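Local coordinates for protein endo-beta-1,2-glucanase (Talaromyces funiculosus, PDB 6IMV) that probably hydrolyses internal beta-1,2-glucosidic linkages of beta-1,2-glucans as a fungal endo-acting glycoside hydrolase, and binds sophorose in the crystal, at residues 174-179 / 193-198; 119-124 / 189-194; 31-36 / 396-401. All coordinates share one frame; numbering follows the deposited sequence.

In the fold
All three contacts pack helix against helix, mainly through buried apolar side chains. Contacts 1 and 2 are neighbours, with centres about 8 Å apart. Both use helix 186-210, against helix 163-182 in contact 1 and helix 112-133 in contact 2. Trp-195 joins them, since its indole NE1 bonds to Met-120 O. Contact 1 is antiparallel and combines an isoleucine, a phenylalanine-tryptophan pair and one glutamine amide. Contact 2 is closer to parallel and aliphatic, with an acid and a lysine on its outer rim. Contact 3 lies about 31 Å from contact 1 between centres. Its four touching residues are all buried, and it pairs an early helix with a late one through phenylalanine, methionine and tryptophan.

Contact 1. Residues 174-179 / 193-198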
loop_
_atom_site.group_PDB
_atom_site.type_symbol
_atom_site.label_atom_id
_atom_site.label_comp_id
_atom_site.label_asym_id
_atom_site.label_seq_id
_atom_site.Cartn_x
_atom_site.Cartn_y
_atom_site.Cartn_z
ATOM N N TYR A 174 -10.660 -6.031 -8.222
ATOM C CA TYR A 174 -10.777 -7.448 -8.595
ATOM C C TYR A 174 -11.140 -8.271 -7.346
ATOM O O TYR A 174 -12.107 -9.053 -7.365
ATOM C CB TYR A 174 -9.464 -7.877 -9.254
ATOM C CG TYR A 174 -9.434 -9.201 -9.976
ATOM C CD1 TYR A 174 -9.692 -9.277 -11.337
ATOM C CD2 TYR A 174 -9.034 -10.360 -9.330
ATOM C CE1 TYR A 174 -9.598 -10.475 -12.027
ATOM C CE2 TYR A 174 -8.934 -11.569 -10.006
ATOM C CZ TYR A 174 -9.225 -11.630 -11.358
ATOM O OH TYR A 174 -9.123 -12.818 -12.026
ATOM N N ALA A 175 -10.402 -8.048 -6.251
ATOM C CA ALA A 175 -10.673 -8.689 -4.942
ATOM C C ALA A 175 -12.073 -8.336 -4.426
ATOM O O ALA A 175 -12.817 -9.220 -3.976
ATOM C CB ALA A 175 -9.632 -8.285 -3.934
ATOM N N PHE A 176 -12.403 -7.041 -4.450
ATOM C CA PHE A 176 -13.655 -6.553 -3.893
ATOM C C PHE A 176 -14.837 -7.225 -4.597
ATOM O O PHE A 176 -15.812 -7.610 -3.948
ATOM C CB PHE A 176 -13.780 -5.033 -4.012
ATOM C CG PHE A 176 -15.123 -4.527 -3.564
ATOM C CD1 PHE A 176 -15.378 -4.295 -2.223
ATOM C CD2 PHE A 176 -16.148 -4.334 -4.479
ATOM C CE1 PHE A 176 -16.627 -3.859 -1.808
ATOM C CE2 PHE A 176 -17.396 -3.898 -4.062
ATOM C CZ PHE A 176 -17.631 -3.651 -2.730
ATOM N N ILE A 177 -14.745 -7.315 -5.925
ATOM C CA ILE A 177 -15.782 -7.931 -6.748
ATOM C C ILE A 177 -16.004 -9.367 -6.273
ATOM O O ILE A 177 -17.152 -9.768 -6.068
ATOM C CB ILE A 177 -15.421 -7.866 -8.243
ATOM C CG1 ILE A 177 -15.597 -6.448 -8.787
ATOM C CG2 ILE A 177 -16.203 -8.887 -9.059
ATOM C CD1 ILE A 177 -14.810 -6.191 -10.050
ATOM N N GLN A 178 -14.905 -10.119 -6.107
ATOM C CA GLN A 178 -14.974 -11.489 -5.651
ATOM C C GLN A 178 -15.616 -11.548 -4.253
ATOM O O GLN A 178 -16.485 -12.392 -4.009
ATOM C CB GLN A 178 -13.598 -12.150 -5.647
ATOM C CG GLN A 178 -13.648 -13.637 -5.356
ATOM C CD GLN A 178 -14.476 -14.380 -6.380
ATOM O OE1 GLN A 178 -14.225 -14.318 -7.578
ATOM N NE2 GLN A 178 -15.495 -15.078 -5.913
ATOM N N ALA A 179 -15.179 -10.672 -3.344
ATOM C CA ALA A 179 -15.685 -10.660 -1.971
ATOM C C ALA A 179 -17.203 -10.428 -1.968
ATOM O O ALA A 179 -17.936 -11.109 -1.268
ATOM C CB ALA A 179 -14.980 -9.598 -1.161
ATOM N N LYS A 193 -21.127 -6.199 -9.959
ATOM C CA LYS A 193 -21.218 -6.278 -11.424
ATOM C C LYS A 193 -20.997 -4.894 -12.045
ATOM O O LYS A 193 -20.419 -4.792 -13.117
ATOM C CB LYS A 193 -22.551 -6.900 -11.851
ATOM C CG LYS A 193 -22.589 -8.416 -11.708
ATOM C CD LYS A 193 -23.978 -8.999 -11.846
ATOM C CE LYS A 193 -23.978 -10.511 -11.771
ATOM N NZ LYS A 193 -25.255 -11.084 -12.258
ATOM N N LYS A 194 -21.433 -3.835 -11.356
ATOM C CA LYS A 194 -21.172 -2.462 -11.805
ATOM C C LYS A 194 -19.667 -2.162 -11.719
ATOM O O LYS A 194 -19.109 -1.547 -12.613
ATOM C CB LYS A 194 -21.988 -1.467 -10.980
ATOM C CG LYS A 194 -23.500 -1.606 -11.098
ATOM C CD LYS A 194 -24.231 -0.737 -10.102
ATOM C CE LYS A 194 -25.712 -1.021 -10.051
ATOM N NZ LYS A 194 -26.395 -0.031 -9.190
ATOM N N TRP A 195 -19.017 -2.630 -10.643
ATOM C CA TRP A 195 -17.570 -2.500 -10.492
ATOM C C TRP A 195 -16.847 -3.334 -11.554
ATOM O O TRP A 195 -15.807 -2.892 -12.070
ATOM C CB TRP A 195 -17.102 -2.834 -9.069
ATOM C CG TRP A 195 -17.150 -1.639 -8.166
ATOM C CD1 TRP A 195 -18.100 -1.362 -7.227
ATOM C CD2 TRP A 195 -16.260 -0.508 -8.174
ATOM N NE1 TRP A 195 -17.854 -0.154 -6.637
ATOM C CE2 TRP A 195 -16.728 0.394 -7.191
ATOM C CE3 TRP A 195 -15.121 -0.165 -8.909
ATOM C CZ2 TRP A 195 -16.089 1.606 -6.922
ATOM C CZ3 TRP A 195 -14.485 1.031 -8.637
ATOM C CH2 TRP A 195 -14.963 1.903 -7.656
ATOM N N GLN A 196 -17.400 -4.504 -11.898
ATOM C CA GLN A 196 -16.822 -5.369 -12.934
ATOM C C GLN A 196 -16.807 -4.604 -14.273
ATOM O O GLN A 196 -15.815 -4.636 -15.005
ATOM C CB GLN A 196 -17.570 -6.709 -13.008
ATOM C CG GLN A 196 -17.035 -7.675 -14.068
ATOM C CD GLN A 196 -15.821 -8.471 -13.639
ATOM O OE1 GLN A 196 -15.804 -9.118 -12.587
ATOM N NE2 GLN A 196 -14.789 -8.462 -14.477
ATOM N N THR A 197 -17.899 -3.886 -14.563
ATOM C CA THR A 197 -18.013 -3.066 -15.780
ATOM C C THR A 197 -16.912 -1.996 -15.805
ATOM O O THR A 197 -16.269 -1.790 -16.844
ATOM C CB THR A 197 -19.413 -2.456 -15.889
ATOM O OG1 THR A 197 -20.293 -3.575 -15.960
ATOM C CG2 THR A 197 -19.602 -1.569 -17.101
ATOM N N TRP A 198 -16.720 -1.293 -14.679
ATOM C CA TRP A 198 -15.676 -0.270 -14.588
ATOM C C TRP A 198 -14.310 -0.923 -14.853
ATOM O O TRP A 198 -13.536 -0.461 -15.675
ATOM C CB TRP A 198 -15.707 0.465 -13.231
ATOM C CG TRP A 198 -14.553 1.407 -13.076
ATOM C CD1 TRP A 198 -14.482 2.699 -13.511
ATOM C CD2 TRP A 198 -13.262 1.102 -12.517
ATOM N NE1 TRP A 198 -13.235 3.211 -13.273
ATOM C CE2 TRP A 198 -12.472 2.260 -12.653
ATOM C CE3 TRP A 198 -12.695 -0.036 -11.923
ATOM C CZ2 TRP A 198 -11.153 2.316 -12.204
ATOM C CZ3 TRP A 198 -11.392 0.023 -11.477
ATOM C CH2 TRP A 198 -10.633 1.182 -11.625
#
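Ile-177 presses against the backbone of the opposite helix at Gln-196. Its CD1 lies 3.6 Å from Gln-196 N, and its CG1 lies 3.9 Å from Trp-195 CB. The other branch, CG2, meets the amide oxygen: Ile-177 CG2 to Gln-196 OE1 is 3.6 Å. With chi1 at -74°, CG1 stands beside the backbone N of Ile-177 and heads for the Trp-195 to Gln-196 step.

Phe-176 adds a T-shaped pair. Its ring edge faces the five-membered ring of Trp-195, with centroids 5.6 Å apart and planes at 70°. The nearest atoms are Phe-176 CE2 and Trp-195 CD1, at 4.1 Å.

A second shell holds Trp-195 and Gln-196. The indole NE1 of Trp-195 bonds to Met-120 O. Gln-196 bends at its second torsion (82°), which brings OE1 near CG2 of Ile-177. Lys-454 NZ donates to that OE1, and Gln-196 NE2 bonds to Asp-200 OD1. The amide is thus held at both ends.

The two helices run antiparallel, with segment axes 9.4 Å apart. They follow each other in the chain across a short link, so they form an alpha-alpha hairpin. Helix 448-457 packs on Ile-177, helix 80-94 on Phe-176, and helix 112-133 on both Phe-176 and Trp-195.

Contact 2. Residues 119-124 / 189-194; sequences IMDTKL and IDLAKK
Leu-124 and Lys-194 make the tightest touch. Leu-124 CD2 comes to 3.4 Å from Lys-194 CB, closer than carbons usually pack. The same methyl lies 3.6 Å from Lys-194 C, so it bears on the backbone as well as on the root of the side chain. The two side chains cross at about a right angle.

One turn earlier, Leu-191 spreads its two methyls over the opposite helix. Its CD1 rests on the backbone at Asp-121, 3.7 Å from CA of that residue. Its CD2 turns toward Met-120 and stops 4.1 Å from CB there. Leu-191 has chi1 at 178°, with CG opposite its own backbone N, which carries the fork toward helix 112-133. Met-120 bends back at its later torsions. It touches Leu-191 through CB, while its far end packs on helices 80-94 and 163-182.

The outer side is looser. The chain of Lys-194 runs extended beyond CG along the exposed rim. Its NZ stays 4.6 Å from Asp-121 OD2, so the opposite charges may attract but do not form a direct bond. Asp-121 OD1 instead bonds to Gln-125 NE2, a turn further along its own helix.

The segment axes are 10.5 Å apart and run broadly parallel, at 29°. Helix 163-182 lies between them in sequence and packs against both. Such side-by-side helices of like direction, linked through an antiparallel partner, are consistent with one layer of an (alpha/alpha)6 barrel.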
loop_
_atom_site.group_PDB
_atom_site.type_symbol
_atom_site.label_atom_id
_atom_site.label_comp_id
_atom_site.label_asym_id
_atom_site.label_seq_id
_atom_site.Cartn_x
_atom_site.Cartn_y
_atom_site.Cartn_z
ATOM N N ILE A 119 -20.362 2.954 0.610
ATOM C CA ILE A 119 -19.288 3.848 0.193
ATOM C C ILE A 119 -18.821 3.458 -1.221
ATOM O O ILE A 119 -18.563 4.323 -2.055
ATOM C CB ILE A 119 -18.133 3.873 1.218
ATOM C CG1 ILE A 119 -18.584 4.456 2.562
ATOM C CG2 ILE A 119 -16.947 4.642 0.658
ATOM C CD1 ILE A 119 -17.659 4.150 3.724
ATOM N N MET A 120 -18.729 2.155 -1.496
ATOM C CA MET A 120 -18.242 1.680 -2.796
ATOM C C MET A 120 -19.246 2.023 -3.910
ATOM O O MET A 120 -18.849 2.244 -5.052
ATOM C CB MET A 120 -17.974 0.176 -2.775
ATOM C CG MET A 120 -16.674 -0.186 -2.080
ATOM S SD MET A 120 -15.233 0.441 -2.977
ATOM C CE MET A 120 -15.086 -0.762 -4.299
ATOM N N ASP A 121 -20.535 2.101 -3.558
ATOM C CA ASP A 121 -21.574 2.516 -4.487
ATOM C C ASP A 121 -21.390 3.998 -4.824
ATOM O O ASP A 121 -21.316 4.375 -5.985
ATOM C CB ASP A 121 -22.962 2.220 -3.917
ATOM C CG ASP A 121 -24.075 2.479 -4.922
ATOM O OD1 ASP A 121 -24.054 3.539 -5.535
ATOM O OD2 ASP A 121 -24.931 1.603 -5.102
ATOM N N THR A 122 -21.298 4.831 -3.786
ATOM C CA THR A 122 -21.054 6.269 -3.952
ATOM C C THR A 122 -19.763 6.487 -4.751
ATOM O O THR A 122 -19.736 7.306 -5.665
ATOM C CB THR A 122 -20.977 6.985 -2.598
ATOM O OG1 THR A 122 -22.159 6.661 -1.871
ATOM C CG2 THR A 122 -20.860 8.485 -2.719
ATOM N N LYS A 123 -18.709 5.740 -4.395
ATOM C CA LYS A 123 -17.380 5.878 -5.019
ATOM C C LYS A 123 -17.481 5.611 -6.521
ATOM O O LYS A 123 -16.957 6.398 -7.305
ATOM C CB LYS A 123 -16.363 4.925 -4.381
ATOM C CG LYS A 123 -14.978 4.918 -5.022
ATOM C CD LYS A 123 -14.068 3.822 -4.496
ATOM C CE LYS A 123 -13.677 3.990 -3.040
ATOM N NZ LYS A 123 -13.008 5.283 -2.783
ATOM N N LEU A 124 -18.154 4.515 -6.907
ATOM C CA LEU A 124 -18.270 4.134 -8.313
ATOM C C LEU A 124 -18.942 5.264 -9.105
ATOM O O LEU A 124 -18.508 5.588 -10.206
ATOM C CB LEU A 124 -19.073 2.838 -8.457
ATOM C CG LEU A 124 -19.227 2.344 -9.901
ATOM C CD1 LEU A 124 -17.872 2.231 -10.602
ATOM C CD2 LEU A 124 -19.947 1.015 -9.949
ATOM N N ILE A 189 -24.045 -8.284 -4.995
ATOM C CA ILE A 189 -23.702 -8.855 -6.307
ATOM C C ILE A 189 -23.904 -7.802 -7.406
ATOM O O ILE A 189 -23.068 -7.675 -8.299
ATOM C CB ILE A 189 -24.494 -10.151 -6.588
ATOM C CG1 ILE A 189 -23.950 -11.317 -5.760
ATOM C CG2 ILE A 189 -24.486 -10.484 -8.077
ATOM C CD1 ILE A 189 -24.921 -12.465 -5.588
ATOM N N ASP A 190 -25.028 -7.079 -7.350
ATOM C CA ASP A 190 -25.339 -6.008 -8.312
ATOM C C ASP A 190 -24.261 -4.917 -8.269
ATOM O O ASP A 190 -23.818 -4.452 -9.314
ATOM C CB ASP A 190 -26.706 -5.377 -8.037
ATOM C CG ASP A 190 -27.879 -6.290 -8.355
ATOM O OD1 ASP A 190 -27.667 -7.323 -9.033
ATOM O OD2 ASP A 190 -29.000 -5.959 -7.922
ATOM N N LEU A 191 -23.879 -4.489 -7.055
ATOM C CA LEU A 191 -22.785 -3.528 -6.865
ATOM C C LEU A 191 -21.509 -4.063 -7.524
ATOM O O LEU A 191 -20.833 -3.328 -8.239
ATOM C CB LEU A 191 -22.567 -3.271 -5.368
ATOM C CG LEU A 191 -21.415 -2.327 -5.012
ATOM C CD1 LEU A 191 -21.586 -0.960 -5.676
ATOM C CD2 LEU A 191 -21.289 -2.170 -3.496
ATOM N N ALA A 192 -21.215 -5.350 -7.293
ATOM C CA ALA A 192 -20.010 -6.012 -7.795
ATOM C C ALA A 192 -19.974 -5.969 -9.325
ATOM O O ALA A 192 -18.916 -5.753 -9.910
ATOM C CB ALA A 192 -19.947 -7.437 -7.300
ATOM N N LYS A 193 -21.127 -6.199 -9.959
ATOM C CA LYS A 193 -21.218 -6.278 -11.424
ATOM C C LYS A 193 -20.997 -4.894 -12.045
ATOM O O LYS A 193 -20.419 -4.792 -13.117
ATOM C CB LYS A 193 -22.551 -6.900 -11.851
ATOM C CG LYS A 193 -22.589 -8.416 -11.708
ATOM C CD LYS A 193 -23.978 -8.999 -11.846
ATOM C CE LYS A 193 -23.978 -10.511 -11.771
ATOM N NZ LYS A 193 -25.255 -11.084 -12.258
ATOM N N LYS A 194 -21.433 -3.835 -11.356
ATOM C CA LYS A 194 -21.172 -2.462 -11.805
ATOM C C LYS A 194 -19.667 -2.162 -11.719
ATOM O O LYS A 194 -19.109 -1.547 -12.613
ATOM C CB LYS A 194 -21.988 -1.467 -10.980
ATOM C CG LYS A 194 -23.500 -1.606 -11.098
ATOM C CD LYS A 194 -24.231 -0.737 -10.102
ATOM C CE LYS A 194 -25.712 -1.021 -10.051
ATOM N NZ LYS A 194 -26.395 -0.031 -9.190
#

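Contact 3. Residues 31-36 / 396-401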
loop_
_atom_site.group_PDB
_atom_site.type_symbol
_atom_site.label_atom_id
_atom_site.label_comp_id
_atom_site.label_asym_id
_atom_site.label_seq_id
_atom_site.Cartn_x
_atom_site.Cartn_y
_atom_site.Cartn_z
ATOM N N SER A 31 -2.800 -11.376 18.851
ATOM C CA SER A 31 -4.194 -11.122 18.491
ATOM C C SER A 31 -4.818 -10.066 19.403
ATOM O O SER A 31 -5.562 -9.206 18.930
ATOM C CB SER A 31 -4.996 -12.385 18.499
ATOM O OG SER A 31 -4.661 -13.145 17.359
ATOM N N LYS A 32 -4.528 -10.145 20.701
ATOM C CA LYS A 32 -5.107 -9.218 21.638
ATOM C C LYS A 32 -4.626 -7.800 21.310
ATOM O O LYS A 32 -5.415 -6.849 21.299
ATOM C CB LYS A 32 -4.767 -9.570 23.091
ATOM C CG LYS A 32 -5.377 -8.592 24.083
ATOM C CD LYS A 32 -5.153 -8.900 25.542
ATOM C CE LYS A 32 -5.543 -7.707 26.386
ATOM N NZ LYS A 32 -5.315 -7.964 27.824
ATOM N N PHE A 33 -3.320 -7.664 21.071
ATOM C CA PHE A 33 -2.726 -6.371 20.737
ATOM C C PHE A 33 -3.319 -5.860 19.417
ATOM O O PHE A 33 -3.711 -4.717 19.317
ATOM C CB PHE A 33 -1.202 -6.478 20.663
ATOM C CG PHE A 33 -0.507 -5.152 20.461
ATOM C CD1 PHE A 33 -0.298 -4.288 21.525
ATOM C CD2 PHE A 33 -0.077 -4.765 19.204
ATOM C CE1 PHE A 33 0.335 -3.069 21.336
ATOM C CE2 PHE A 33 0.546 -3.540 19.010
ATOM C CZ PHE A 33 0.747 -2.690 20.075
ATOM N N ILE A 34 -3.411 -6.748 18.423
ATOM C CA ILE A 34 -3.905 -6.369 17.091
ATOM C C ILE A 34 -5.357 -5.875 17.186
ATOM O O ILE A 34 -5.758 -4.971 16.455
ATOM C CB ILE A 34 -3.728 -7.543 16.112
ATOM C CG1 ILE A 34 -2.272 -7.647 15.662
ATOM C CG2 ILE A 34 -4.683 -7.436 14.938
ATOM C CD1 ILE A 34 -1.915 -8.949 14.995
ATOM N N ASN A 35 -6.133 -6.474 18.097
ATOM C CA ASN A 35 -7.520 -6.084 18.331
ATOM C C ASN A 35 -7.590 -4.616 18.775
ATOM O O ASN A 35 -8.511 -3.879 18.389
ATOM C CB ASN A 35 -8.149 -7.029 19.357
ATOM C CG ASN A 35 -9.628 -6.823 19.547
ATOM O OD1 ASN A 35 -10.392 -6.962 18.599
ATOM N ND2 ASN A 35 -10.023 -6.525 20.771
ATOM N N ASP A 36 -6.624 -4.189 19.596
ATOM C CA ASP A 36 -6.546 -2.797 20.042
ATOM C C ASP A 36 -6.133 -1.896 18.869
ATOM O O ASP A 36 -6.712 -0.822 18.681
ATOM C CB ASP A 36 -5.611 -2.651 21.240
ATOM C CG ASP A 36 -6.223 -3.201 22.520
ATOM O OD1 ASP A 36 -7.427 -3.503 22.502
ATOM O OD2 ASP A 36 -5.497 -3.326 23.515
ATOM N N VAL A 396 6.053 -10.379 15.716
ATOM C CA VAL A 396 7.268 -9.620 15.484
ATOM C C VAL A 396 6.890 -8.279 14.835
ATOM O O VAL A 396 7.338 -7.232 15.296
ATOM C CB VAL A 396 8.293 -10.417 14.652
ATOM C CG1 VAL A 396 9.444 -9.542 14.200
ATOM C CG2 VAL A 396 8.821 -11.625 15.414
ATOM N N GLY A 397 6.037 -8.332 13.803
ATOM C CA GLY A 397 5.502 -7.137 13.150
ATOM C C GLY A 397 4.977 -6.125 14.156
ATOM O O GLY A 397 5.361 -4.947 14.153
ATOM N N MET A 398 4.108 -6.602 15.046
ATOM C CA MET A 398 3.435 -5.750 16.030
ATOM C C MET A 398 4.398 -5.298 17.138
ATOM O O MET A 398 4.198 -4.228 17.709
ATOM C CB MET A 398 2.235 -6.470 16.642
ATOM C CG MET A 398 1.048 -6.536 15.704
ATOM S SD MET A 398 0.486 -4.887 15.220
ATOM C CE MET A 398 1.185 -4.801 13.573
ATOM N N ALA A 399 5.435 -6.090 17.434
ATOM C CA ALA A 399 6.467 -5.663 18.388
ATOM C C ALA A 399 7.184 -4.417 17.842
ATOM O O ALA A 399 7.397 -3.438 18.584
ATOM C CB ALA A 399 7.442 -6.780 18.680
ATOM N N TRP A 400 7.535 -4.449 16.553
ATOM C CA TRP A 400 8.203 -3.326 15.910
ATOM C C TRP A 400 7.268 -2.117 15.840
ATOM O O TRP A 400 7.675 -0.987 16.126
ATOM C CB TRP A 400 8.733 -3.726 14.534
ATOM C CG TRP A 400 10.019 -4.480 14.626
ATOM C CD1 TRP A 400 10.188 -5.833 14.580
ATOM C CD2 TRP A 400 11.331 -3.919 14.795
ATOM N NE1 TRP A 400 11.506 -6.148 14.720
ATOM C CE2 TRP A 400 12.232 -4.999 14.853
ATOM C CE3 TRP A 400 11.826 -2.620 14.929
ATOM C CZ2 TRP A 400 13.603 -4.812 15.006
ATOM C CZ3 TRP A 400 13.181 -2.434 15.091
ATOM C CH2 TRP A 400 14.055 -3.517 15.127
ATOM N N TRP A 401 6.005 -2.372 15.482
ATOM C CA TRP A 401 4.952 -1.369 15.450
ATOM C C TRP A 401 4.838 -0.675 16.819
ATOM O O TRP A 401 4.848 0.553 16.904
ATOM C CB TRP A 401 3.629 -2.019 15.031
ATOM C CG TRP A 401 2.530 -1.056 14.707
ATOM C CD1 TRP A 401 2.170 -0.607 13.468
ATOM C CD2 TRP A 401 1.603 -0.458 15.634
ATOM N NE1 TRP A 401 1.082 0.219 13.563
ATOM C CE2 TRP A 401 0.720 0.339 14.878
ATOM C CE3 TRP A 401 1.441 -0.505 17.023
ATOM C CZ2 TRP A 401 -0.299 1.084 15.469
ATOM C CZ3 TRP A 401 0.423 0.222 17.603
ATOM C CH2 TRP A 401 -0.433 1.006 16.837
#
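Phe-33 and Ile-34, which both meet Met-398, sit on a helical turn closed by the backbone bond from Asn-35 N to Ser-31 O, at 2.9 Å. On the facing helix, Trp-401 N bonds to Gly-397 O in the same way and spans the turn that carries Met-398. The packing between these turns is apolar.

Met-398 lies between the two side chains of the first helix. Its CG meets Ile-34 CG1 at 3.5 Å, and the chains cross at about a right angle. Its CB lies 3.8 Å from Phe-33 CD2. The methionine chain folds at its second torsion (-59°). Following on chi1, this puts SD at the edge of the Phe-33 ring, 5.2 Å from the ring centroid and 89° off the normal. The result is an edge-on Met-aromatic contact.

Both segments are parts of longer helices, 30-41 and 394-405, whose axes here differ by 50° in direction. About 360 residues lie between the two segments. The contact closes a long loop of the chain, joining an early helix to one in its last quarter, consistent with an (alpha/alpha) barrel closing on itself. The disulfide Cys-15 to Cys-504 links the two ends of the chain.

Trp-401 reaches the far end of the Phe-33 ring. Its CE3 sits at the phenyl edge, near the phenyl plane, 3.7 Å from Phe-33 CE2. The two ring planes stand at 76°. Tyr-21 and Phe-17 add edge-to-face partners to Phe-33, and Ile-443 of helix 433-443 packs on both Ile-34 and Met-398.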